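Local coordinates for protein putative Chlorite dismutase TA0507 (Thermoplasma acidophilum, PDB 3DTZ) that is of unknown function but may, as a chlorite dismutase family member, bind heme and act as an oxidoreductase, at residues T26-Y31 / F110-I115; N66-R71 / I80-S85; Y182-F187 / V195-I200; A142-K147 / E225-L230. All coordinates share one frame; numbering follows the deposited sequence.

Contact 1 of 4, residues T26-Y31 / F110-I115; sequences TSVLSY and FSSISI
Phe110 brings CD2 and CE2 of its ring close to Val28, with CD2 3.7 Å from Val28 O and CE2 4.3 Å from Val28 CB. With CG anti to the backbone N (chi1 179°), the ring is carried past Ser30, its direct partner across the strands, and toward Val28. The two strands run antiparallel, and Ser30 N gives Phe110 O a bond of 3.0 Å. At the other end Thr26 and Ser114 exchange two backbone hydrogen bonds, Thr26 N lying 2.8 Å from Ser114 O. Near that end a water sits among three oxygens. It donates to Thr26 O at 2.9 Å and bonds Ser112 OG and Ser114 OG, so Thr26 O accepts from the water as well as from Ser114 N. Ser114 OG has a further partner in Thr184, while Thr26 OG1 turns to Tyr83. On the face carrying Leu29 and Ser111, Leu29 CD2 rests 3.6 Å from Ser111 CB, and Ser111 OG bonds the backbone of Thr75 of the second subunit. The opposite face, with Thr26, Val28, Ser112 and Ser114, is backed by Leu197 and Val195 of another strand, as befits the inner side of a curled antiparallel sheet.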
loop_
_atom_site.group_PDB
_atom_site.type_symbol
_atom_site.label_atom_id
_atom_site.label_comp_id
_atom_site.label_asym_id
_atom_site.label_seq_id
_atom_site.Cartn_x
_atom_site.Cartn_y
_atom_site.Cartn_z
ATOM N N THR D 26 15.322 12.206 18.641
ATOM C CA THR D 26 14.236 11.426 19.234
ATOM C C THR D 26 13.718 10.384 18.245
ATOM O O THR D 26 13.819 10.560 17.020
ATOM C CB THR D 26 13.101 12.319 19.762
ATOM O OG1 THR D 26 12.167 11.516 20.499
ATOM C CG2 THR D 26 12.389 13.081 18.597
ATOM N N SER D 27 13.157 9.302 18.797
ATOM C CA SER D 27 12.524 8.287 17.960
ATOM C C SER D 27 11.200 7.883 18.555
ATOM O O SER D 27 11.049 7.846 19.780
ATOM C CB SER D 27 13.419 7.053 17.833
ATOM O OG SER D 27 14.445 7.269 16.875
ATOM N N VAL D 28 10.256 7.579 17.669
ATOM C CA VAL D 28 9.003 6.971 18.088
ATOM C C VAL D 28 8.942 5.641 17.314
ATOM O O VAL D 28 9.110 5.638 16.097
ATOM C CB VAL D 28 7.799 7.858 17.724
ATOM C CG1 VAL D 28 6.500 7.159 18.123
ATOM C CG2 VAL D 28 7.922 9.272 18.444
ATOM N N LEU D 29 8.704 4.548 18.032
ATOM C CA LEU D 29 8.585 3.200 17.435
ATOM C C LEU D 29 7.246 2.613 17.855
ATOM O O LEU D 29 6.838 2.784 19.003
ATOM C CB LEU D 29 9.697 2.255 17.948
ATOM C CG LEU D 29 11.147 2.769 18.031
ATOM C CD1 LEU D 29 12.053 1.644 18.560
ATOM C CD2 LEU D 29 11.613 3.281 16.645
ATOM N N SER D 30 6.584 1.895 16.957
ATOM C CA SER D 30 5.393 1.149 17.367
ATOM C C SER D 30 5.485 -0.307 16.900
ATOM O O SER D 30 6.149 -0.599 15.897
ATOM C CB SER D 30 4.117 1.835 16.886
ATOM O OG SER D 30 4.013 1.807 15.465
ATOM N N TYR D 31 4.891 -1.203 17.684
ATOM C CA TYR D 31 4.963 -2.633 17.426
ATOM C C TYR D 31 3.620 -3.269 17.645
ATOM O O TYR D 31 2.836 -2.827 18.491
ATOM C CB TYR D 31 5.977 -3.303 18.376
ATOM C CG TYR D 31 7.413 -3.014 18.034
ATOM C CD1 TYR D 31 8.039 -1.834 18.508
ATOM C CD2 TYR D 31 8.138 -3.878 17.230
ATOM C CE1 TYR D 31 9.365 -1.530 18.175
ATOM C CE2 TYR D 31 9.480 -3.596 16.887
ATOM C CZ TYR D 31 10.075 -2.430 17.371
ATOM O OH TYR D 31 11.366 -2.157 17.036
ATOM N N PHE D 110 5.673 1.206 12.814
ATOM C CA PHE D 110 6.115 2.578 12.513
ATOM C C PHE D 110 7.457 2.836 13.170
ATOM O O PHE D 110 7.726 2.336 14.264
ATOM C CB PHE D 110 5.134 3.609 13.140
ATOM C CG PHE D 110 5.544 5.044 12.894
ATOM C CD1 PHE D 110 5.263 5.642 11.659
ATOM C CD2 PHE D 110 6.198 5.786 13.883
ATOM C CE1 PHE D 110 5.648 6.976 11.409
ATOM C CE2 PHE D 110 6.590 7.123 13.660
ATOM C CZ PHE D 110 6.319 7.722 12.433
ATOM N N SER D 111 8.294 3.631 12.517
ATOM C CA SER D 111 9.432 4.205 13.234
ATOM C C SER D 111 9.777 5.566 12.652
ATOM O O SER D 111 9.552 5.834 11.459
ATOM C CB SER D 111 10.649 3.263 13.200
ATOM O OG SER D 111 11.235 3.229 11.895
ATOM N N SER D 112 10.357 6.424 13.497
ATOM C CA SER D 112 10.827 7.724 13.002
ATOM C C SER D 112 12.100 8.050 13.756
ATOM O O SER D 112 12.312 7.549 14.836
ATOM C CB SER D 112 9.779 8.829 13.231
ATOM O OG SER D 112 9.539 9.036 14.608
ATOM N N ILE D 113 12.957 8.859 13.149
ATOM C CA ILE D 113 14.134 9.419 13.822
ATOM C C ILE D 113 14.192 10.872 13.372
ATOM O O ILE D 113 14.085 11.192 12.179
ATOM C CB ILE D 113 15.449 8.647 13.482
ATOM C CG1 ILE D 113 16.686 9.346 14.063
ATOM C CG2 ILE D 113 15.666 8.524 11.944
ATOM C CD1 ILE D 113 16.902 9.135 15.514
ATOM N N SER D 114 14.300 11.772 14.334
ATOM C CA SER D 114 14.188 13.189 14.022
ATOM C C SER D 114 14.921 13.988 15.108
ATOM O O SER D 114 15.408 13.408 16.101
ATOM C CB SER D 114 12.725 13.601 13.946
ATOM O OG SER D 114 12.061 13.337 15.163
ATOM N N ILE D 115 14.979 15.305 14.922
ATOM C CA ILE D 115 15.784 16.172 15.795
ATOM C C ILE D 115 14.887 17.259 16.342
ATOM O O ILE D 115 14.230 17.931 15.571
ATOM C CB ILE D 115 16.921 16.834 14.969
ATOM C CG1 ILE D 115 17.885 15.771 14.451
ATOM C CG2 ILE D 115 17.716 17.834 15.808
ATOM C CD1 ILE D 115 18.137 15.956 12.966
HETATM O O HOH W 1 11.277 10.826 15.627
#

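Contact 2 of 4, residues N66-R71 / I80-S85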
loop_
_atom_site.group_PDB
_atom_site.type_symbol
_atom_site.label_atom_id
_atom_site.label_comp_id
_atom_site.label_asym_id
_atom_site.label_seq_id
_atom_site.Cartn_x
_atom_site.Cartn_y
_atom_site.Cartn_z
ATOM N N ASN D 66 14.827 10.775 27.904
ATOM C CA ASN D 66 13.546 10.208 28.306
ATOM C C ASN D 66 13.315 8.865 27.623
ATOM O O ASN D 66 13.975 8.529 26.610
ATOM C CB ASN D 66 12.357 11.204 28.094
ATOM C CG ASN D 66 11.997 11.413 26.630
ATOM O OD1 ASN D 66 12.835 11.280 25.736
ATOM N ND2 ASN D 66 10.730 11.724 26.378
ATOM N N PHE D 67 12.416 8.092 28.238
ATOM C CA PHE D 67 11.928 6.845 27.631
ATOM C C PHE D 67 10.562 6.584 28.242
ATOM O O PHE D 67 10.423 6.467 29.472
ATOM C CB PHE D 67 12.847 5.657 27.943
ATOM C CG PHE D 67 12.232 4.344 27.576
ATOM C CD1 PHE D 67 12.054 4.023 26.229
ATOM C CD2 PHE D 67 11.751 3.485 28.554
ATOM C CE1 PHE D 67 11.445 2.807 25.844
ATOM C CE2 PHE D 67 11.141 2.261 28.192
ATOM C CZ PHE D 67 10.995 1.931 26.852
ATOM N N HIS D 68 9.545 6.529 27.394
ATOM C CA HIS D 68 8.180 6.265 27.866
ATOM C C HIS D 68 7.525 5.203 26.972
ATOM O O HIS D 68 7.785 5.162 25.777
ATOM C CB HIS D 68 7.344 7.548 27.861
ATOM C CG HIS D 68 7.949 8.663 28.667
ATOM N ND1 HIS D 68 8.210 8.542 30.014
ATOM C CD2 HIS D 68 8.320 9.922 28.324
ATOM C CE1 HIS D 68 8.760 9.664 30.459
ATOM N NE2 HIS D 68 8.843 10.512 29.450
ATOM N N ILE D 69 6.647 4.407 27.569
ATOM C CA ILE D 69 5.910 3.366 26.841
ATOM C C ILE D 69 4.424 3.778 26.845
ATOM O O ILE D 69 3.953 4.305 27.856
ATOM C CB ILE D 69 6.089 1.968 27.516
ATOM C CG1 ILE D 69 7.583 1.658 27.698
ATOM C CG2 ILE D 69 5.438 0.900 26.610
ATOM C CD1 ILE D 69 7.882 0.444 28.567
ATOM N N TYR D 70 3.704 3.523 25.746
ATOM C CA TYR D 70 2.270 3.824 25.646
ATOM C C TYR D 70 1.501 2.629 25.088
ATOM O O TYR D 70 1.980 1.930 24.193
ATOM C CB TYR D 70 2.015 5.008 24.708
ATOM C CG TYR D 70 2.710 6.239 25.184
ATOM C CD1 TYR D 70 4.031 6.502 24.799
ATOM C CD2 TYR D 70 2.073 7.104 26.071
ATOM C CE1 TYR D 70 4.708 7.634 25.291
ATOM C CE2 TYR D 70 2.727 8.238 26.570
ATOM C CZ TYR D 70 4.035 8.500 26.162
ATOM O OH TYR D 70 4.677 9.609 26.627
ATOM N N ARG D 71 0.315 2.413 25.643
ATOM C CA ARG D 71 -0.697 1.537 25.048
ATOM C C ARG D 71 -1.272 2.292 23.851
ATOM O O ARG D 71 -1.266 3.523 23.837
ATOM C CB ARG D 71 -1.813 1.288 26.068
ATOM C CG ARG D 71 -1.321 0.538 27.335
ATOM C CD ARG D 71 -2.141 0.889 28.573
ATOM N NE ARG D 71 -3.532 0.410 28.486
ATOM C CZ ARG D 71 -4.460 0.703 29.391
ATOM N NH1 ARG D 71 -4.151 1.469 30.455
ATOM N NH2 ARG D 71 -5.693 0.212 29.254
ATOM N N ILE D 80 3.662 1.611 21.911
ATOM C CA ILE D 80 4.443 2.703 21.302
ATOM C C ILE D 80 5.550 3.052 22.284
ATOM O O ILE D 80 5.304 3.118 23.483
ATOM C CB ILE D 80 3.569 3.964 21.091
ATOM C CG1 ILE D 80 2.347 3.633 20.224
ATOM C CG2 ILE D 80 4.405 5.130 20.455
ATOM C CD1 ILE D 80 1.105 4.597 20.465
ATOM N N PHE D 81 6.764 3.234 21.761
ATOM C CA PHE D 81 7.940 3.634 22.527
ATOM C C PHE D 81 8.367 5.031 22.071
ATOM O O PHE D 81 8.396 5.314 20.879
ATOM C CB PHE D 81 9.110 2.658 22.220
ATOM C CG PHE D 81 8.857 1.241 22.673
ATOM C CD1 PHE D 81 8.864 0.931 24.043
ATOM C CD2 PHE D 81 8.593 0.224 21.751
ATOM C CE1 PHE D 81 8.622 -0.375 24.491
ATOM C CE2 PHE D 81 8.333 -1.097 22.192
ATOM C CZ PHE D 81 8.374 -1.391 23.565
ATOM N N TRP D 82 8.746 5.880 23.010
ATOM C CA TRP D 82 9.293 7.195 22.688
ATOM C C TRP D 82 10.568 7.399 23.527
ATOM O O TRP D 82 10.539 7.216 24.726
ATOM C CB TRP D 82 8.264 8.271 23.023
ATOM C CG TRP D 82 8.735 9.692 22.904
ATOM C CD1 TRP D 82 9.630 10.208 21.976
ATOM C CD2 TRP D 82 8.324 10.791 23.728
ATOM N NE1 TRP D 82 9.802 11.568 22.201
ATOM C CE2 TRP D 82 9.003 11.953 23.253
ATOM C CE3 TRP D 82 7.427 10.916 24.818
ATOM C CZ2 TRP D 82 8.808 13.233 23.825
ATOM C CZ3 TRP D 82 7.235 12.191 25.397
ATOM C CH2 TRP D 82 7.953 13.334 24.913
ATOM N N TYR D 83 11.679 7.772 22.897
ATOM C CA TYR D 83 12.905 8.064 23.682
ATOM C C TYR D 83 13.744 9.114 22.966
ATOM O O TYR D 83 13.596 9.293 21.736
ATOM C CB TYR D 83 13.751 6.795 23.911
ATOM C CG TYR D 83 14.059 6.020 22.663
ATOM C CD1 TYR D 83 15.186 6.309 21.888
ATOM C CD2 TYR D 83 13.173 5.030 22.211
ATOM C CE1 TYR D 83 15.442 5.572 20.700
ATOM C CE2 TYR D 83 13.415 4.315 21.064
ATOM C CZ TYR D 83 14.542 4.585 20.317
ATOM O OH TYR D 83 14.725 3.864 19.162
ATOM N N SER D 84 14.646 9.746 23.719
ATOM C CA SER D 84 15.444 10.878 23.216
ATOM C C SER D 84 16.869 10.832 23.770
ATOM O O SER D 84 17.074 10.361 24.877
ATOM C CB SER D 84 14.790 12.213 23.594
ATOM O OG SER D 84 13.375 12.180 23.423
ATOM N N SER D 85 17.831 11.352 23.005
ATOM C CA SER D 85 19.244 11.411 23.419
ATOM C C SER D 85 19.996 12.376 22.510
ATOM O O SER D 85 19.651 12.506 21.352
ATOM C CB SER D 85 19.924 10.041 23.256
ATOM O OG SER D 85 21.306 10.095 23.680
#
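Strands 66-71 and 80-85 lie almost exactly antiparallel, their axes 4.6 Å apart, and His68 with Trp82 and Tyr70 with Ile80 each exchange two backbone hydrogen bonds. Asn66 illustrates how one amide can meet two partners. Its ND2 end stands over one face of the Trp82 indole, 3.5 Å from CZ2 and offset toward the rim, with amide and ring nearly perpendicular at 88°. Its OD1 takes a bond of 2.5 Å from Ser84 OG, the donor tilted a little from the carbonyl plane. Trp82 CG is anti to the backbone N (chi1 173°), which stands the indole off the sheet, where the amide lies over its face. Tyr70 OH meets the same indole at its edge, 3.5 Å from CE3, and Trp82 CE3 in turn lies at the edge of the His68 ring. Phe140 stacks on both Tyr70 and Trp82. Were an alanine to stand in place of Asn66, Ser84 OG would probably lose its acceptor across the strands and the indole face its amide cover. The other face of the sheet is more apolar: Phe67 CE1 packs 3.7 Å from Phe81 CD1, Ile69 CG1 lies 3.9 Å from Phe81 CE1, and Tyr83 CB sits at the edge of the Phe67 ring, which stacks on Phe58 of helix 41-60. The chemistry thus differs by side. Aromatic and aliphatic carbon packs the sheet against helices 41-60 and 88-102, whereas on the Trp82 side polar groups are buried among rings, the Asn66 amide bonded to Ser84 through OD1 while ND2 packs over the indole.

Contact 3 of 4, residues Y182-F187 / V195-I200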
loop_
_atom_site.group_PDB
_atom_site.type_symbol
_atom_site.label_atom_id
_atom_site.label_comp_id
_atom_site.label_asym_id
_atom_site.label_seq_id
_atom_site.Cartn_x
_atom_site.Cartn_y
_atom_site.Cartn_z
ATOM N N TYR D 182 6.108 19.478 20.882
ATOM C CA TYR D 182 7.462 19.361 20.370
ATOM C C TYR D 182 7.447 19.202 18.847
ATOM O O TYR D 182 6.826 18.259 18.319
ATOM C CB TYR D 182 8.169 18.147 20.978
ATOM C CG TYR D 182 8.093 18.020 22.475
ATOM C CD1 TYR D 182 9.029 18.651 23.302
ATOM C CD2 TYR D 182 7.117 17.233 23.068
ATOM C CE1 TYR D 182 8.971 18.511 24.693
ATOM C CE2 TYR D 182 7.056 17.089 24.458
ATOM C CZ TYR D 182 7.984 17.734 25.252
ATOM O OH TYR D 182 7.893 17.587 26.612
ATOM N N THR D 183 8.128 20.114 18.167
ATOM C CA THR D 183 8.349 20.017 16.735
ATOM C C THR D 183 9.737 19.434 16.516
ATOM O O THR D 183 10.727 19.879 17.132
ATOM C CB THR D 183 8.259 21.402 16.046
ATOM O OG1 THR D 183 6.922 21.909 16.186
ATOM C CG2 THR D 183 8.569 21.266 14.574
ATOM N N THR D 184 9.812 18.440 15.644
ATOM C CA THR D 184 11.087 17.801 15.378
ATOM C C THR D 184 11.246 17.751 13.860
ATOM O O THR D 184 10.232 17.692 13.123
ATOM C CB THR D 184 11.191 16.363 15.985
ATOM O OG1 THR D 184 10.448 15.420 15.183
ATOM C CG2 THR D 184 10.732 16.323 17.466
ATOM N N TYR D 185 12.492 17.782 13.410
ATOM C CA TYR D 185 12.757 17.803 11.973
ATOM C C TYR D 185 13.514 16.583 11.496
ATOM O O TYR D 185 14.351 16.027 12.209
ATOM C CB TYR D 185 13.416 19.093 11.516
ATOM C CG TYR D 185 14.749 19.433 12.124
ATOM C CD1 TYR D 185 14.833 20.155 13.340
ATOM C CD2 TYR D 185 15.943 19.092 11.476
ATOM C CE1 TYR D 185 16.085 20.493 13.900
ATOM C CE2 TYR D 185 17.204 19.433 12.036
ATOM C CZ TYR D 185 17.264 20.135 13.229
ATOM O OH TYR D 185 18.515 20.462 13.758
ATOM N N SER D 186 13.202 16.177 10.278
ATOM C CA SER D 186 13.799 14.963 9.718
ATOM C C SER D 186 14.112 15.124 8.219
ATOM O O SER D 186 14.255 14.125 7.526
ATOM C CB SER D 186 12.908 13.737 10.000
ATOM O OG SER D 186 11.599 13.949 9.536
ATOM N N PHE D 187 14.249 16.365 7.733
ATOM C CA PHE D 187 14.731 16.612 6.344
ATOM C C PHE D 187 15.936 15.748 6.035
ATOM O O PHE D 187 16.874 15.685 6.831
ATOM C CB PHE D 187 15.148 18.068 6.110
ATOM C CG PHE D 187 14.035 19.039 6.293
ATOM C CD1 PHE D 187 13.186 19.323 5.232
ATOM C CD2 PHE D 187 13.832 19.665 7.532
ATOM C CE1 PHE D 187 12.130 20.230 5.377
ATOM C CE2 PHE D 187 12.778 20.575 7.694
ATOM C CZ PHE D 187 11.937 20.863 6.596
ATOM N N VAL D 195 8.404 15.421 12.473
ATOM C CA VAL D 195 7.585 14.547 13.305
ATOM C C VAL D 195 7.121 15.422 14.479
ATOM O O VAL D 195 7.952 16.009 15.200
ATOM C CB VAL D 195 8.322 13.291 13.777
ATOM C CG1 VAL D 195 7.345 12.385 14.586
ATOM C CG2 VAL D 195 8.922 12.502 12.582
ATOM N N VAL D 196 5.809 15.607 14.609
ATOM C CA VAL D 196 5.335 16.497 15.670
ATOM C C VAL D 196 4.818 15.625 16.810
ATOM O O VAL D 196 4.101 14.637 16.564
ATOM C CB VAL D 196 4.274 17.498 15.188
ATOM C CG1 VAL D 196 4.178 18.596 16.165
ATOM C CG2 VAL D 196 4.716 18.148 13.849
ATOM N N LEU D 197 5.271 15.929 18.022
ATOM C CA LEU D 197 4.944 15.126 19.211
ATOM C C LEU D 197 4.207 15.994 20.236
ATOM O O LEU D 197 4.586 17.151 20.464
ATOM C CB LEU D 197 6.234 14.593 19.854
ATOM C CG LEU D 197 7.225 13.913 18.908
ATOM C CD1 LEU D 197 8.499 13.530 19.630
ATOM C CD2 LEU D 197 6.587 12.716 18.194
ATOM N N TYR D 198 3.213 15.409 20.908
ATOM C CA TYR D 198 2.458 16.124 21.944
ATOM C C TYR D 198 2.235 15.218 23.133
ATOM O O TYR D 198 1.866 14.066 22.952
ATOM C CB TYR D 198 1.092 16.543 21.449
ATOM C CG TYR D 198 1.202 17.361 20.201
ATOM C CD1 TYR D 198 1.427 18.738 20.290
ATOM C CD2 TYR D 198 1.181 16.751 18.949
ATOM C CE1 TYR D 198 1.565 19.503 19.147
ATOM C CE2 TYR D 198 1.323 17.515 17.778
ATOM C CZ TYR D 198 1.511 18.886 17.903
ATOM O OH TYR D 198 1.685 19.667 16.784
ATOM N N GLU D 199 2.456 15.756 24.324
ATOM C CA GLU D 199 1.955 15.137 25.541
ATOM C C GLU D 199 0.677 15.900 25.894
ATOM O O GLU D 199 0.672 17.137 25.974
ATOM C CB GLU D 199 2.947 15.263 26.692
ATOM C CG GLU D 199 4.246 14.524 26.466
ATOM C CD GLU D 199 5.111 14.622 27.693
ATOM O OE1 GLU D 199 4.661 14.133 28.759
ATOM O OE2 GLU D 199 6.221 15.192 27.597
ATOM N N ILE D 200 -0.411 15.168 26.082
ATOM C CA ILE D 200 -1.701 15.828 26.272
ATOM C C ILE D 200 -2.459 15.222 27.456
ATOM O O ILE D 200 -2.315 14.033 27.722
ATOM C CB ILE D 200 -2.590 15.750 24.994
ATOM C CG1 ILE D 200 -2.996 14.319 24.695
ATOM C CG2 ILE D 200 -1.872 16.399 23.791
ATOM C CD1 ILE D 200 -3.985 14.164 23.505
#
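Tyr182 and Leu197 exchange two backbone hydrogen bonds in the hairpin of strands 180-185 and 194-200, and the one from Leu197 N to Tyr182 O, 2.8 Å long, is almost straight at 176°. The next such pair is looser: Val195 N reaches Thr184 O from well above the carbonyl plane, and the return bond from Thr184 N is weak. A side-chain bond adds to it: Thr184 OG1 donates to a lone pair of Val195 O in the carbonyl plane, at 2.6 Å. The torsion that sets OG1 between the backbone N and the carbonyl carbon (chi1 77°) aims it at Val195 O; on its other side, OG1 bonds Ser114 OG of strand 106-116. With a valine in its place, Val195 O would probably keep only the weak backbone donor from this strand, and Ser114 would lose a hydroxyl partner. Among polar ends, Tyr182 OH lies 3.1 Å from Glu199 OE2, ring and carboxylate nearly coplanar, though Ser131 is its stronger partner; Glu199 is held by Arg180 and Leu137 N. Apolar contact is slight, with Tyr182 CB 4.2 Å from Leu197 CB. In the sheet, strand 106-116 borders 180-185, strand 139-147 borders 194-200, and Tyr198 meets Trp206 of helix 203-213.

Contact 4 of 4, residues A142-K147 / E225-L230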
loop_
_atom_site.group_PDB
_atom_site.type_symbol
_atom_site.label_atom_id
_atom_site.label_comp_id
_atom_site.label_asym_id
_atom_site.label_seq_id
_atom_site.Cartn_x
_atom_site.Cartn_y
_atom_site.Cartn_z
ATOM N N ALA D 142 1.679 11.403 18.217
ATOM C CA ALA D 142 2.825 11.603 17.345
ATOM C C ALA D 142 2.356 11.454 15.905
ATOM O O ALA D 142 1.573 10.554 15.594
ATOM C CB ALA D 142 3.911 10.571 17.639
ATOM N N TYR D 143 2.819 12.321 15.027
ATOM C CA TYR D 143 2.654 11.988 13.616
ATOM C C TYR D 143 3.682 12.666 12.737
ATOM O O TYR D 143 4.155 13.765 13.081
ATOM C CB TYR D 143 1.244 12.326 13.128
ATOM C CG TYR D 143 0.795 13.706 13.475
ATOM C CD1 TYR D 143 0.206 13.953 14.714
ATOM C CD2 TYR D 143 0.911 14.763 12.559
ATOM C CE1 TYR D 143 -0.236 15.201 15.057
ATOM C CE2 TYR D 143 0.467 16.053 12.910
ATOM C CZ TYR D 143 -0.108 16.238 14.169
ATOM O OH TYR D 143 -0.569 17.470 14.592
ATOM N N PRO D 144 3.977 12.034 11.583
ATOM C CA PRO D 144 4.778 12.711 10.579
ATOM C C PRO D 144 3.986 13.825 9.926
ATOM O O PRO D 144 2.752 13.770 9.890
ATOM C CB PRO D 144 5.104 11.620 9.544
ATOM C CG PRO D 144 4.376 10.403 9.913
ATOM C CD PRO D 144 3.525 10.696 11.148
HETATM N N MSE D 145 4.690 14.827 9.406
HETATM C CA MSE D 145 4.052 15.921 8.688
HETATM C C MSE D 145 5.074 16.485 7.680
HETATM O O MSE D 145 6.292 16.466 7.922
HETATM C CB MSE D 145 3.571 17.003 9.666
HETATM C CG MSE D 145 2.814 18.092 8.977
HETATM SE SE MSE D 145 3.981 19.605 8.561
HETATM C CE MSE D 145 3.958 20.265 10.358
ATOM N N SER D 146 4.577 16.950 6.546
ATOM C CA SER D 146 5.436 17.586 5.545
ATOM C C SER D 146 4.695 18.801 4.994
ATOM O O SER D 146 3.477 18.974 5.217
ATOM C CB SER D 146 5.803 16.611 4.421
ATOM O OG SER D 146 6.606 15.537 4.881
ATOM N N LYS D 147 5.423 19.648 4.280
ATOM C CA LYS D 147 4.799 20.805 3.623
ATOM C C LYS D 147 5.054 20.764 2.126
ATOM O O LYS D 147 6.012 20.114 1.684
ATOM C CB LYS D 147 5.303 22.092 4.276
ATOM C CG LYS D 147 4.776 22.216 5.683
ATOM C CD LYS D 147 5.276 23.417 6.442
ATOM C CE LYS D 147 4.676 23.405 7.835
ATOM N NZ LYS D 147 4.537 24.783 8.398
ATOM N N GLU D 225 0.048 13.944 7.112
ATOM C CA GLU D 225 -0.065 13.696 8.560
ATOM C C GLU D 225 -0.721 12.323 8.823
ATOM O O GLU D 225 -1.806 12.250 9.430
ATOM C CB GLU D 225 -0.857 14.803 9.281
ATOM C CG GLU D 225 -0.282 16.242 9.214
ATOM C CD GLU D 225 -1.339 17.293 9.566
ATOM O OE1 GLU D 225 -2.442 17.204 8.987
ATOM O OE2 GLU D 225 -1.085 18.195 10.414
ATOM N N THR D 226 -0.078 11.260 8.346
ATOM C CA THR D 226 -0.443 9.852 8.670
ATOM C C THR D 226 0.824 9.001 8.810
ATOM O O THR D 226 1.824 9.257 8.110
ATOM C CB THR D 226 -1.425 9.179 7.642
ATOM O OG1 THR D 226 -0.857 9.190 6.328
ATOM C CG2 THR D 226 -2.740 9.893 7.597
ATOM N N PRO D 227 0.821 7.999 9.729
ATOM C CA PRO D 227 -0.237 7.690 10.686
ATOM C C PRO D 227 -0.204 8.670 11.846
ATOM O O PRO D 227 0.875 9.117 12.213
ATOM C CB PRO D 227 0.171 6.312 11.222
ATOM C CG PRO D 227 1.712 6.325 11.155
ATOM C CD PRO D 227 1.957 7.059 9.838
ATOM N N ILE D 228 -1.368 8.977 12.432
ATOM C CA ILE D 228 -1.391 9.652 13.712
ATOM C C ILE D 228 -1.488 8.585 14.802
ATOM O O ILE D 228 -2.458 7.805 14.850
ATOM C CB ILE D 228 -2.558 10.675 13.816
ATOM C CG1 ILE D 228 -2.412 11.746 12.729
ATOM C CG2 ILE D 228 -2.615 11.296 15.231
ATOM C CD1 ILE D 228 -3.324 12.993 12.928
ATOM N N LEU D 229 -0.470 8.540 15.658
ATOM C CA LEU D 229 -0.414 7.593 16.766
ATOM C C LEU D 229 -0.968 8.264 18.022
ATOM O O LEU D 229 -0.604 9.386 18.325
ATOM C CB LEU D 229 1.027 7.174 17.028
ATOM C CG LEU D 229 1.791 6.525 15.850
ATOM C CD1 LEU D 229 3.100 6.009 16.314
ATOM C CD2 LEU D 229 0.982 5.404 15.251
ATOM N N LEU D 230 -1.873 7.580 18.716
ATOM C CA LEU D 230 -2.423 8.093 19.979
ATOM C C LEU D 230 -2.199 7.016 21.007
ATOM O O LEU D 230 -2.665 5.882 20.829
ATOM C CB LEU D 230 -3.929 8.361 19.836
ATOM C CG LEU D 230 -4.666 8.754 21.116
ATOM C CD1 LEU D 230 -4.149 10.102 21.638
ATOM C CD2 LEU D 230 -6.190 8.797 20.904
#
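The contact marks the place where a loop with a cis proline runs into a barrel strand. Only Ala142 and Leu229 pair as strand residues, exchanging two backbone hydrogen bonds, Leu229 N to Ala142 O at 2.9 Å being the straighter. Beyond this pair, residues 143-145 and 225-228 stay close without such bonds. Glu225 CA points its hydrogen almost straight at Pro144 O, 3.1 Å away, and Pro144 CD lies 3.3 Å from Pro227 O, a buried carbonyl oxygen with no polar partner in the model. Tyr143 carries the side-chain packing. Ile228 CD1 stands over one face of its ring, 4.3 Å from the centroid, a CH-pi contact. Glu225 runs alongside, its CB 3.7 Å from Tyr143 CD2 and its carboxylate turned 81° to the ring. Tyr143 CG lies between the backbone N and the carbonyl carbon (chi1 50°), which sets the ring beside these two side chains. Met145, present as selenomethionine, adds its CG, 3.6 Å from Glu225 CG, while Arg219 takes the Glu225 carboxylate in a salt bridge. Asp191 of the third subunit accepts from Ile228 N, tying the loop to the pentamer. Strand 229-234 then pairs with 64-72 as well, a joint of the closed antiparallel β-barrel of the chlorite dismutase fold.

Together the four contacts sample a closed ring of eight antiparallel strands. Contact 1 joins contact 2 through Leu29 O and Phe81 N, 2.8 Å apart, and contact 3 through Ile115 O and Tyr185 N, also 2.8 Å apart. Contact 3 joins contact 4 where Val196 N lies 2.9 Å from Tyr143 O, and strands 64-72 and 229-234 complete the circuit between contacts 4 and 2, whose centres are about 16 Å apart. Side chains also meet across the interior: Trp82 NE1 lies 3.5 Å from Leu197 CD1, and Phe110 CD1 3.7 Å from Pro227 CG. These contacts describe the barrel itself and do not settle where a heme might bind.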